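Long-range contacts in centromeric protein-C, isoform A (Drosophila melanogaster, PDB 6O2K), which probably acts as an adaptor between centromeric chromatin and its partner proteins, this chain being the C-terminal, dimer-forming cupin domain: residues Gly92-Glu97 / Ser135-Ile140; His83-Leu88 / Ile117-Gly122; Gln73-Lys78 / Thr123-Gln128. All coordinates share one frame; numbering follows the deposited sequence.

Interaction 1. Residues Gly92-Glu97 / Ser135-Ile140; sequences GEFNVE and SVLMCI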
# COMPACT_ATOMS: atom_id res chain seq x y z
N GLY B 92 6.79 -9.71 6.19
CA GLY B 92 7.22 -10.04 7.53
C GLY B 92 6.13 -10.01 8.58
O GLY B 92 4.96 -10.25 8.27
N GLU B 93 6.51 -9.70 9.82
CA GLU B 93 5.61 -9.76 10.96
C GLU B 93 6.00 -8.67 11.95
O GLU B 93 7.20 -8.42 12.15
CB GLU B 93 5.68 -11.14 11.63
CG GLU B 93 4.58 -11.45 12.65
CD GLU B 93 4.75 -12.83 13.28
OE1 GLU B 93 5.45 -13.68 12.68
OE2 GLU B 93 4.21 -13.07 14.38
N PHE B 94 5.00 -8.04 12.56
CA PHE B 94 5.25 -6.94 13.48
C PHE B 94 4.41 -7.10 14.74
O PHE B 94 3.29 -7.60 14.69
CB PHE B 94 4.93 -5.58 12.84
CG PHE B 94 5.93 -5.13 11.81
CD1 PHE B 94 7.10 -4.49 12.19
CD2 PHE B 94 5.70 -5.35 10.45
CE1 PHE B 94 8.02 -4.07 11.24
CE2 PHE B 94 6.62 -4.94 9.50
CZ PHE B 94 7.78 -4.30 9.89
N ASN B 95 4.96 -6.65 15.86
CA ASN B 95 4.22 -6.46 17.09
C ASN B 95 4.03 -4.97 17.30
O ASN B 95 5.01 -4.21 17.25
CB ASN B 95 4.97 -7.08 18.28
CG ASN B 95 5.05 -8.59 18.21
OD1 ASN B 95 4.19 -9.24 17.62
ND2 ASN B 95 6.07 -9.16 18.83
N VAL B 96 2.79 -4.55 17.54
CA VAL B 96 2.45 -3.14 17.72
C VAL B 96 1.80 -2.96 19.08
O VAL B 96 0.85 -3.68 19.41
CB VAL B 96 1.52 -2.63 16.60
CG1 VAL B 96 1.16 -1.15 16.83
CG2 VAL B 96 2.17 -2.85 15.22
N GLU B 97 2.29 -2.00 19.86
CA GLU B 97 1.71 -1.65 21.15
C GLU B 97 1.07 -0.28 21.04
O GLU B 97 1.71 0.67 20.57
CB GLU B 97 2.76 -1.64 22.27
CG GLU B 97 3.84 -2.72 22.18
CD GLU B 97 3.29 -4.14 22.34
OE1 GLU B 97 3.68 -5.02 21.53
OE2 GLU B 97 2.48 -4.38 23.26
N SER B 135 11.76 -6.96 8.05
CA SER B 135 10.34 -6.81 7.77
C SER B 135 10.07 -5.39 7.30
O SER B 135 10.84 -4.47 7.58
CB SER B 135 9.45 -7.12 8.99
OG SER B 135 9.63 -8.44 9.45
N VAL B 136 8.96 -5.22 6.58
CA VAL B 136 8.65 -3.96 5.92
C VAL B 136 7.18 -3.64 6.13
O VAL B 136 6.32 -4.50 5.90
CB VAL B 136 8.95 -4.02 4.41
CG1 VAL B 136 8.59 -2.71 3.74
CG2 VAL B 136 10.41 -4.37 4.17
N LEU B 137 6.88 -2.41 6.55
CA LEU B 137 5.49 -1.98 6.61
C LEU B 137 5.30 -0.69 5.84
O LEU B 137 6.22 0.11 5.68
CB LEU B 137 4.97 -1.81 8.05
CG LEU B 137 5.51 -0.75 9.01
CD1 LEU B 137 4.97 0.63 8.70
CD2 LEU B 137 5.15 -1.14 10.43
N MET B 138 4.09 -0.51 5.32
CA MET B 138 3.69 0.72 4.66
C MET B 138 3.02 1.62 5.68
O MET B 138 2.18 1.17 6.47
CB MET B 138 2.72 0.43 3.50
CG MET B 138 2.26 1.66 2.71
SD MET B 138 0.97 1.26 1.47
CE MET B 138 1.93 0.39 0.21
N CYS B 139 3.42 2.89 5.69
CA CYS B 139 2.90 3.91 6.59
C CYS B 139 2.04 4.87 5.78
O CYS B 139 2.56 5.54 4.88
CB CYS B 139 4.08 4.63 7.24
SG CYS B 139 3.66 6.04 8.28
N ILE B 140 0.75 4.94 6.10
CA ILE B 140 -0.23 5.75 5.39
C ILE B 140 -0.78 6.76 6.38
O ILE B 140 -1.51 6.39 7.30
CB ILE B 140 -1.38 4.90 4.83
CG1 ILE B 140 -0.84 3.77 3.96
CG2 ILE B 140 -2.39 5.81 4.13
CD1 ILE B 140 -1.90 2.71 3.56
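Phe94 reaches across to Ser135 and Leu137, joining Gly92-Glu97 to Ser135-Ile140, whose strands belong to the two different sheets of the cupin beta-barrel and cross at 63° with their axes 7.4 Å apart. Leu137 CD2 stands above the middle of the Phe94 ring, 4.0 Å from its centroid and almost on the ring normal, a CH-pi contact. The methyl gets there because Leu137 CG lies between its own backbone N and carbonyl carbon (chi1 66°), while Leu137 CB adds a 3.8 Å contact to Phe94 CE2. Farther along the ring, Ser135 CB approaches Phe94 CZ to 3.4 Å at an oblique slant, and the carbonyl oxygen Val136 O sits at the ring edge, 3.6 Å from Phe94 CE2. The polar part is slight: Glu93 N gives one weak hydrogen bond of 3.4 Å to Ser135 OG, whose stronger partner is Asn129 OD1. Gly92 has no side chain, and its CA passes 3.5 Å from Ser135 OG where the backbones of the two segments come nearest. Strand 93-99 runs between strands 107-112 and 124-129, whereas strand 135-141 is flanked by 64-69 and 85-89. Between the sheets, Phe69 meets the Phe94 ring edge-to-face and Ile127 touches both Phe94 and Leu137; Met138 and Ile140 instead pack on Leu88 and Ile140, respectively, of the second subunit.

Interaction 2. Residues His83-Leu88 / Ile117-Gly122; sequences HPLKLL and IEIDRG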
# COMPACT_ATOMS: atom_id res chain seq x y z
N HIS B 83 -1.02 13.76 12.67
CA HIS B 83 -1.67 12.95 11.65
C HIS B 83 -1.95 11.55 12.16
O HIS B 83 -1.02 10.87 12.62
CB HIS B 83 -0.80 12.88 10.39
CG HIS B 83 -0.68 14.19 9.69
ND1 HIS B 83 -1.70 14.73 8.94
CD2 HIS B 83 0.34 15.09 9.64
CE1 HIS B 83 -1.32 15.90 8.46
NE2 HIS B 83 -0.09 16.14 8.87
N PRO B 84 -3.19 11.08 12.10
CA PRO B 84 -3.44 9.65 12.29
C PRO B 84 -2.75 8.87 11.18
O PRO B 84 -2.39 9.42 10.14
CB PRO B 84 -4.97 9.51 12.18
CG PRO B 84 -5.50 10.91 12.11
CD PRO B 84 -4.39 11.79 11.62
N LEU B 85 -2.56 7.58 11.40
CA LEU B 85 -1.94 6.80 10.35
C LEU B 85 -2.50 5.39 10.31
O LEU B 85 -3.20 4.96 11.21
CB LEU B 85 -0.42 6.81 10.50
CG LEU B 85 0.28 6.36 11.77
CD1 LEU B 85 0.29 4.88 11.74
CD2 LEU B 85 1.71 6.87 11.71
N LYS B 86 -2.22 4.70 9.21
CA LYS B 86 -2.50 3.28 9.07
C LYS B 86 -1.17 2.58 8.80
O LYS B 86 -0.38 3.05 7.99
CB LYS B 86 -3.48 3.02 7.93
CG LYS B 86 -4.82 3.72 8.10
CD LYS B 86 -5.83 3.40 7.01
CE LYS B 86 -7.09 4.25 7.20
NZ LYS B 86 -6.84 5.71 7.04
N LEU B 87 -0.93 1.48 9.50
CA LEU B 87 0.25 0.65 9.28
C LEU B 87 -0.19 -0.64 8.60
O LEU B 87 -1.01 -1.39 9.14
CB LEU B 87 0.96 0.37 10.60
CG LEU B 87 1.39 1.59 11.43
CD1 LEU B 87 1.95 1.14 12.78
CD2 LEU B 87 2.44 2.42 10.69
N LEU B 88 0.36 -0.90 7.42
CA LEU B 88 -0.04 -2.03 6.59
C LEU B 88 1.20 -2.86 6.26
O LEU B 88 2.11 -2.36 5.58
CB LEU B 88 -0.73 -1.54 5.31
CG LEU B 88 -1.13 -2.56 4.25
CD1 LEU B 88 -2.12 -3.56 4.81
CD2 LEU B 88 -1.73 -1.81 3.07
N ILE B 117 -3.34 -1.85 10.83
CA ILE B 117 -3.84 -1.26 12.07
C ILE B 117 -4.02 0.24 11.87
O ILE B 117 -3.20 0.90 11.22
CB ILE B 117 -2.93 -1.57 13.27
CG1 ILE B 117 -3.61 -1.14 14.58
CG2 ILE B 117 -1.57 -0.87 13.13
CD1 ILE B 117 -2.87 -1.63 15.84
N GLU B 118 -5.11 0.78 12.40
CA GLU B 118 -5.43 2.19 12.37
C GLU B 118 -4.96 2.81 13.70
O GLU B 118 -5.34 2.32 14.77
CB GLU B 118 -6.95 2.38 12.18
CG GLU B 118 -7.40 3.71 11.61
CD GLU B 118 -8.87 3.68 11.13
OE1 GLU B 118 -9.58 2.69 11.38
OE2 GLU B 118 -9.29 4.66 10.49
N ILE B 119 -4.13 3.84 13.61
CA ILE B 119 -3.59 4.58 14.75
C ILE B 119 -4.29 5.93 14.76
O ILE B 119 -4.03 6.77 13.88
CB ILE B 119 -2.07 4.76 14.64
CG1 ILE B 119 -1.35 3.43 14.34
CG2 ILE B 119 -1.49 5.44 15.91
CD1 ILE B 119 -1.20 2.50 15.51
N ASP B 120 -5.15 6.16 15.75
CA ASP B 120 -5.88 7.42 15.82
C ASP B 120 -4.97 8.56 16.29
O ASP B 120 -3.92 8.36 16.90
CB ASP B 120 -7.08 7.30 16.77
CG ASP B 120 -8.01 6.18 16.38
OD1 ASP B 120 -8.54 6.22 15.26
OD2 ASP B 120 -8.18 5.24 17.18
N ARG B 121 -5.43 9.78 16.02
CA ARG B 121 -4.71 10.95 16.49
C ARG B 121 -4.60 10.92 18.01
O ARG B 121 -5.57 10.61 18.72
CB ARG B 121 -5.43 12.22 16.03
CG ARG B 121 -4.68 13.50 16.36
CD ARG B 121 -5.24 14.67 15.61
NE ARG B 121 -4.40 15.84 15.76
CZ ARG B 121 -4.61 17.01 15.16
NH1 ARG B 121 -5.67 17.16 14.36
NH2 ARG B 121 -3.78 18.02 15.36
N GLY B 122 -3.39 11.17 18.51
CA GLY B 122 -3.11 11.19 19.94
C GLY B 122 -2.69 9.86 20.52
O GLY B 122 -2.22 9.84 21.67
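An antiparallel ladder on the larger sheet of the cupin beta-barrel joins Leu85-Leu87 to Ile117-Ile119. Strand 116-119 is the outermost strand of this sheet within the chain, but Ile117 also pairs with a strand of the second subunit, and the sheet thus continues through the dimer interface. Three pairs make the ladder, the outer two hydrogen-bonded. Leu85 N reaches Ile119 O at 3.0 Å, and Ile119 N returns a nearly straight bond to Leu85 O at 2.8 Å. Leu87 N to Ile117 O is 2.9 Å, and Ile117 N to Leu87 O closes the second ring. Between them lies the non-hydrogen-bonded pair Lys86-Glu118, whose side chains run alongside each other on one face; Lys86 NZ stops 4.4 Å from Glu118 OE2, beyond a salt bridge, while Glu118 OE1 accepts from Lys59 N of the second subunit. Past the ladder, Pro84 CG rests 4.1 Å from Arg121 CB, and Arg121 NE bonds back to Lys81 O. On the other face Leu85 and Ile119 touch Tyr125 and Leu87 touches Ile127, of the smaller sheet, while Ile117 packs on Ser36 of the second subunit. Here Leu87 CB meets Ile117 CG2 at 3.8 Å. A chi1 of 56° turns the Leu85 isobutyl group toward Ile119, bringing Leu85 CD1 unusually close, 3.4 Å from Ile119 CG1.

Interaction 3. Residues Gln73-Lys78 / Thr123-Gln128; sequences QKRSMK and TRYSIQ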
# COMPACT_ATOMS: atom_id res chain seq x y z
N GLN B 73 14.26 -5.47 15.27
CA GLN B 73 14.47 -4.07 15.59
C GLN B 73 13.19 -3.45 16.15
O GLN B 73 12.07 -3.79 15.72
CB GLN B 73 14.94 -3.31 14.36
CG GLN B 73 15.36 -1.89 14.67
CD GLN B 73 16.00 -1.21 13.48
OE1 GLN B 73 15.71 -1.54 12.34
NE2 GLN B 73 16.87 -0.25 13.75
N LYS B 74 13.36 -2.53 17.10
CA LYS B 74 12.26 -1.78 17.70
C LYS B 74 12.28 -0.34 17.20
O LYS B 74 13.35 0.28 17.09
CB LYS B 74 12.37 -1.75 19.22
CG LYS B 74 12.45 -3.09 19.92
CD LYS B 74 12.65 -2.87 21.42
CE LYS B 74 12.47 -4.15 22.23
NZ LYS B 74 12.74 -3.93 23.68
N ARG B 75 11.10 0.19 16.92
CA ARG B 75 10.88 1.63 16.79
C ARG B 75 10.28 2.12 18.09
O ARG B 75 9.22 1.63 18.51
CB ARG B 75 9.95 1.96 15.62
CG ARG B 75 9.76 3.47 15.38
CD ARG B 75 8.85 3.68 14.18
NE ARG B 75 8.72 5.08 13.75
CZ ARG B 75 7.61 5.81 13.91
NH1 ARG B 75 6.56 5.30 14.52
NH2 ARG B 75 7.56 7.05 13.45
N SER B 76 10.94 3.08 18.73
CA SER B 76 10.49 3.50 20.05
C SER B 76 9.13 4.19 19.97
O SER B 76 8.69 4.64 18.91
CB SER B 76 11.53 4.40 20.72
OG SER B 76 11.72 5.61 19.99
N MET B 77 8.47 4.25 21.13
CA MET B 77 7.16 4.89 21.29
C MET B 77 7.12 6.29 20.69
O MET B 77 7.98 7.13 20.97
CB MET B 77 6.83 4.95 22.79
CG MET B 77 5.42 5.43 23.13
SD MET B 77 5.38 7.22 23.45
CE MET B 77 5.95 7.30 25.15
N LYS B 78 6.09 6.54 19.88
CA LYS B 78 5.77 7.85 19.34
C LYS B 78 4.30 8.15 19.60
O LYS B 78 3.47 7.24 19.67
CB LYS B 78 6.01 7.94 17.83
CG LYS B 78 7.34 7.40 17.35
CD LYS B 78 8.49 8.33 17.72
CE LYS B 78 9.80 7.82 17.12
NZ LYS B 78 10.94 8.69 17.48
N THR B 123 -2.84 8.76 19.79
CA THR B 123 -2.44 7.45 20.29
C THR B 123 -0.92 7.36 20.38
O THR B 123 -0.20 7.85 19.51
CB THR B 123 -3.01 6.35 19.40
OG1 THR B 123 -4.42 6.25 19.63
CG2 THR B 123 -2.35 4.98 19.65
N ARG B 124 -0.43 6.75 21.45
CA ARG B 124 0.99 6.45 21.59
C ARG B 124 1.22 5.02 21.13
O ARG B 124 0.53 4.10 21.58
CB ARG B 124 1.45 6.63 23.04
CG ARG B 124 1.46 8.08 23.48
CD ARG B 124 2.08 8.27 24.87
NE ARG B 124 1.85 9.63 25.34
CZ ARG B 124 2.57 10.69 24.98
NH1 ARG B 124 2.26 11.89 25.47
NH2 ARG B 124 3.60 10.55 24.16
N TYR B 125 2.19 4.82 20.23
CA TYR B 125 2.36 3.51 19.63
C TYR B 125 3.83 3.19 19.44
O TYR B 125 4.65 4.08 19.15
CB TYR B 125 1.61 3.44 18.28
CG TYR B 125 2.20 4.30 17.20
CD1 TYR B 125 2.03 5.69 17.20
CD2 TYR B 125 2.93 3.74 16.16
CE1 TYR B 125 2.60 6.48 16.20
CE2 TYR B 125 3.49 4.51 15.16
CZ TYR B 125 3.33 5.88 15.19
OH TYR B 125 3.88 6.64 14.19
N SER B 126 4.17 1.91 19.62
CA SER B 126 5.51 1.41 19.34
C SER B 126 5.41 0.17 18.46
O SER B 126 4.39 -0.52 18.43
CB SER B 126 6.27 1.09 20.62
OG SER B 126 5.73 -0.07 21.23
N ILE B 127 6.51 -0.12 17.74
CA ILE B 127 6.57 -1.17 16.73
C ILE B 127 7.86 -1.97 16.90
O ILE B 127 8.94 -1.38 17.01
CB ILE B 127 6.51 -0.59 15.31
CG1 ILE B 127 5.34 0.38 15.15
CG2 ILE B 127 6.46 -1.71 14.24
CD1 ILE B 127 5.42 1.19 13.85
N GLN B 128 7.75 -3.30 16.89
CA GLN B 128 8.92 -4.18 16.87
C GLN B 128 8.75 -5.23 15.78
O GLN B 128 7.70 -5.86 15.68
CB GLN B 128 9.14 -4.89 18.22
CG GLN B 128 10.39 -5.77 18.25
CD GLN B 128 10.86 -6.07 19.68
OE1 GLN B 128 10.07 -6.02 20.63
NE2 GLN B 128 12.15 -6.37 19.84
O HOH W 1 6.70 3.87 17.02
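Arg75 and Tyr125 meet on one face of an antiparallel pairing, shared by Ile127 and Lys78, where Gln73-Lys78 lies against Thr123-Gln128 in the smaller sheet of the cupin barrel. Arg75 NH1 donates to Tyr125 OH at 3.0 Å and 158°, the hydroxyl close to the guanidinium plane. With chi1 at 68° the Tyr125 ring leans toward the arginine. Arg75 NE bonds to Tyr53 OH, and Lys78 CG lies over one face of the guanidinium. In the backbone, Arg75 N to Ile127 O is short at 2.7 Å, but the return bond from Ile127 N to Arg75 O is weak at 3.3 Å. The register then slips by one residue in a beta bulge before Lys78 N and Tyr125 O (2.9 Å) and Tyr125 N and Lys78 O (2.8 Å) resume the pairing. Ser76 O is served at the bulge by a water, which donates to it and to Tyr125 O and weakly accepts from Arg75 NH1. On the opposite face Gln128 NE2 bonds to Tyr72 O, while the Lys74 chain runs alongside its amide, Lys74 CE 3.3 Å from Gln128 NE2. Met77 SD lies at the edge of the Arg124 guanidinium, 3.8 Å from Arg124 NH2. The water thus satisfies Ser76 O, left without a cross-strand N-H by the slipped register, and two tyrosine hydroxyls probably help fix the rotation of the Arg75 guanidinium.

Overall arrangement
From the N terminus, residues 73-78 open a loop that interaction 3 closes when the chain returns at 123-128. Nested within it, interaction 2 brings 117-122 back to 83-88. Interaction 1 crosses both: it starts at 92-97, inside those loops, and closes only at 135-140, near the C terminus. Interaction 2 belongs to the larger sheet and interaction 3 to the smaller; interaction 1 links the two, since 135-140 bonds to 85-89 as its sheet neighbour and 92-97 likewise to 124-128. Leu87, Ile127, Phe94 and Leu137 pack together between the sheets of the cupin barrel. Interactions 1 and 2 also reach the second subunit.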